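Local coordinates for geranyltranstransferase (Roseobacter denitrificans, PDB 4LLS), which probably condenses isopentenyl diphosphate with allylic diphosphates such as farnesyl diphosphate, in a metal-dependent step of isoprenoid chain elongation, at residues Glu72-His77 with Ala213-Ala218. Sequence-based numbering, arbitrary orientation.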
loop_
_atom_site.group_PDB
_atom_site.type_symbol
_atom_site.label_atom_id
_atom_site.label_comp_id
_atom_site.label_asym_id
_atom_site.label_seq_id
_atom_site.Cartn_x
_atom_site.Cartn_y
_atom_site.Cartn_z
ATOM N N GLU A 72 -9.859 12.946 17.365
ATOM C CA GLU A 72 -10.962 13.742 17.909
ATOM C C GLU A 72 -12.313 13.092 17.714
ATOM O O GLU A 72 -13.196 13.224 18.557
ATOM C CB GLU A 72 -10.914 15.169 17.356
ATOM C CG GLU A 72 -9.755 15.959 17.872
ATOM C CD GLU A 72 -9.726 16.043 19.393
ATOM O OE1 GLU A 72 -8.641 15.857 19.973
ATOM O OE2 GLU A 72 -10.807 16.220 19.989
ATOM N N THR A 73 -12.533 12.382 16.615
ATOM C CA THR A 73 -13.757 11.614 16.498
ATOM C C THR A 73 -13.750 10.413 17.446
ATOM O O THR A 73 -14.805 10.015 17.935
ATOM C CB THR A 73 -14.048 11.223 15.042
ATOM O OG1 THR A 73 -13.034 10.334 14.541
ATOM C CG2 THR A 73 -14.207 12.467 14.160
ATOM N N ALA A 74 -12.588 9.846 17.727
ATOM C CA ALA A 74 -12.502 8.798 18.766
ATOM C C ALA A 74 -12.890 9.370 20.135
ATOM O O ALA A 74 -13.701 8.765 20.863
ATOM C CB ALA A 74 -11.113 8.221 18.802
ATOM N N ARG A 75 -12.377 10.551 20.428
ATOM C CA ARG A 75 -12.709 11.249 21.710
ATOM C C ARG A 75 -14.206 11.453 21.805
ATOM O O ARG A 75 -14.851 11.176 22.845
ATOM C CB ARG A 75 -11.962 12.569 21.827
ATOM C CG ARG A 75 -12.174 13.225 23.203
ATOM C CD ARG A 75 -11.815 14.712 23.206
ATOM N NE ARG A 75 -10.508 14.976 22.651
ATOM C CZ ARG A 75 -9.377 14.904 23.340
ATOM N NH1 ARG A 75 -9.391 14.482 24.603
ATOM N NH2 ARG A 75 -8.218 15.165 22.755
ATOM N N LEU A 76 -14.814 11.856 20.702
ATOM C CA LEU A 76 -16.246 12.110 20.620
ATOM C C LEU A 76 -17.040 10.854 20.987
ATOM O O LEU A 76 -18.157 10.939 21.539
ATOM C CB LEU A 76 -16.591 12.596 19.211
ATOM C CG LEU A 76 -18.016 12.944 18.903
ATOM C CD1 LEU A 76 -18.503 14.114 19.746
ATOM C CD2 LEU A 76 -18.131 13.285 17.418
ATOM N N HIS A 77 -16.467 9.695 20.655
ATOM C CA HIS A 77 -17.139 8.411 20.859
ATOM C C HIS A 77 -16.546 7.666 22.066
ATOM O O HIS A 77 -16.821 6.472 22.235
ATOM C CB HIS A 77 -17.043 7.581 19.585
ATOM C CG HIS A 77 -18.077 7.935 18.581
ATOM N ND1 HIS A 77 -17.879 8.870 17.587
ATOM C CD2 HIS A 77 -19.357 7.535 18.464
ATOM C CE1 HIS A 77 -19.008 9.058 16.931
ATOM N NE2 HIS A 77 -19.886 8.179 17.376
ATOM N N ALA A 213 -16.264 6.832 14.904
ATOM C CA ALA A 213 -17.503 6.104 14.952
ATOM C C ALA A 213 -17.238 4.627 14.666
ATOM O O ALA A 213 -17.794 3.752 15.355
ATOM C CB ALA A 213 -18.507 6.693 13.984
ATOM N N ARG A 214 -16.435 4.326 13.652
ATOM C CA ARG A 214 -16.130 2.936 13.366
ATOM C C ARG A 214 -15.480 2.235 14.568
ATOM O O ARG A 214 -15.815 1.088 14.906
ATOM C CB ARG A 214 -15.265 2.846 12.114
ATOM C CG ARG A 214 -16.033 3.111 10.844
ATOM C CD ARG A 214 -15.172 2.885 9.617
ATOM N NE ARG A 214 -15.937 3.007 8.374
ATOM C CZ ARG A 214 -15.635 3.780 7.342
ATOM N NH1 ARG A 214 -14.543 4.527 7.341
ATOM N NH2 ARG A 214 -16.409 3.756 6.260
ATOM N N LEU A 215 -14.586 2.908 15.269
ATOM C CA LEU A 215 -13.907 2.355 16.432
ATOM C C LEU A 215 -14.917 2.010 17.536
ATOM O O LEU A 215 -14.693 1.073 18.293
ATOM C CB LEU A 215 -12.873 3.319 16.979
ATOM C CG LEU A 215 -11.620 3.446 16.083
ATOM C CD1 LEU A 215 -10.784 4.648 16.459
ATOM C CD2 LEU A 215 -10.774 2.204 16.227
ATOM N N ALA A 216 -16.014 2.746 17.572
ATOM C CA ALA A 216 -17.026 2.544 18.625
ATOM C C ALA A 216 -18.208 1.725 18.120
ATOM O O ALA A 216 -19.213 1.586 18.809
ATOM C CB ALA A 216 -17.493 3.895 19.161
ATOM N N GLN A 217 -18.115 1.202 16.901
ATOM C CA GLN A 217 -19.185 0.421 16.288
ATOM C C GLN A 217 -20.486 1.238 16.307
ATOM O O GLN A 217 -21.569 0.719 16.621
ATOM C CB GLN A 217 -19.340 -0.934 17.034
ATOM C CG GLN A 217 -18.050 -1.777 17.065
ATOM C CD GLN A 217 -18.085 -2.930 18.073
ATOM O OE1 GLN A 217 -17.429 -2.905 19.120
ATOM N NE2 GLN A 217 -18.881 -3.915 17.769
ATOM N N ALA A 218 -20.353 2.529 15.992
ATOM C CA ALA A 218 -21.441 3.498 16.017
ATOM C C ALA A 218 -21.792 3.983 14.623
ATOM O O ALA A 218 -21.037 3.753 13.694
ATOM C CB ALA A 218 -21.062 4.683 16.879
#
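His77 lays its imidazole ring against Ala213, Ala216 and Ala218, at the point where two helices end side by side. The side chain starts at His77 CB, which meets the methyl CB of Ala216 at 3.7 Å. CG is turned beside the backbone N and anti to the carbonyl carbon (chi1 -82°), which carries the ring across to the other helix end. One face of the ring then covers the backbone of Ala213. This is a CH-pi contact: Ala213 CA stands 3.8 Å from the centroid of the His77 ring, 10° off the ring normal. His77 ND1 reaches back to its own helix and donates to Thr73 O, 3.3 Å away. Thr73 O lies in the ring plane, so this long bond helps fix the rotation of the imidazole. His77 CE1 touches Ala213 CB at 3.8 Å. Further along the ring, on the same side as Ala213, His77 CD2 and His77 NE2 both meet Ala218 CB obliquely, each at 3.7 Å. The three alanines are small enough to let the ring come this close. Ala218 is placed by a Schellman motif that ends its helix: Ala218 N bonds to Ala213 O, Gln217 N bonds to Arg214 O, and Gln217 has positive phi. Deeper in, Ala74 CB meets Leu215 CD1 in a looser apolar contact of 4.3 Å. Thr73 OG1 adds a tie to Gly212 N. The contact joins the C-terminal ends of helices 65-76 and 190-215 in the all-helical prenyl synthase fold, away from the diphosphate and calcium sites. Leu223 of helix 221-244 packs on Thr73, His77 and Ala213, and the Tyr292 ring meets His77 nearly at right angles. Helix 297-308 covers Thr73 through Leu299, while helix 152-166 backs Leu215 through Leu158.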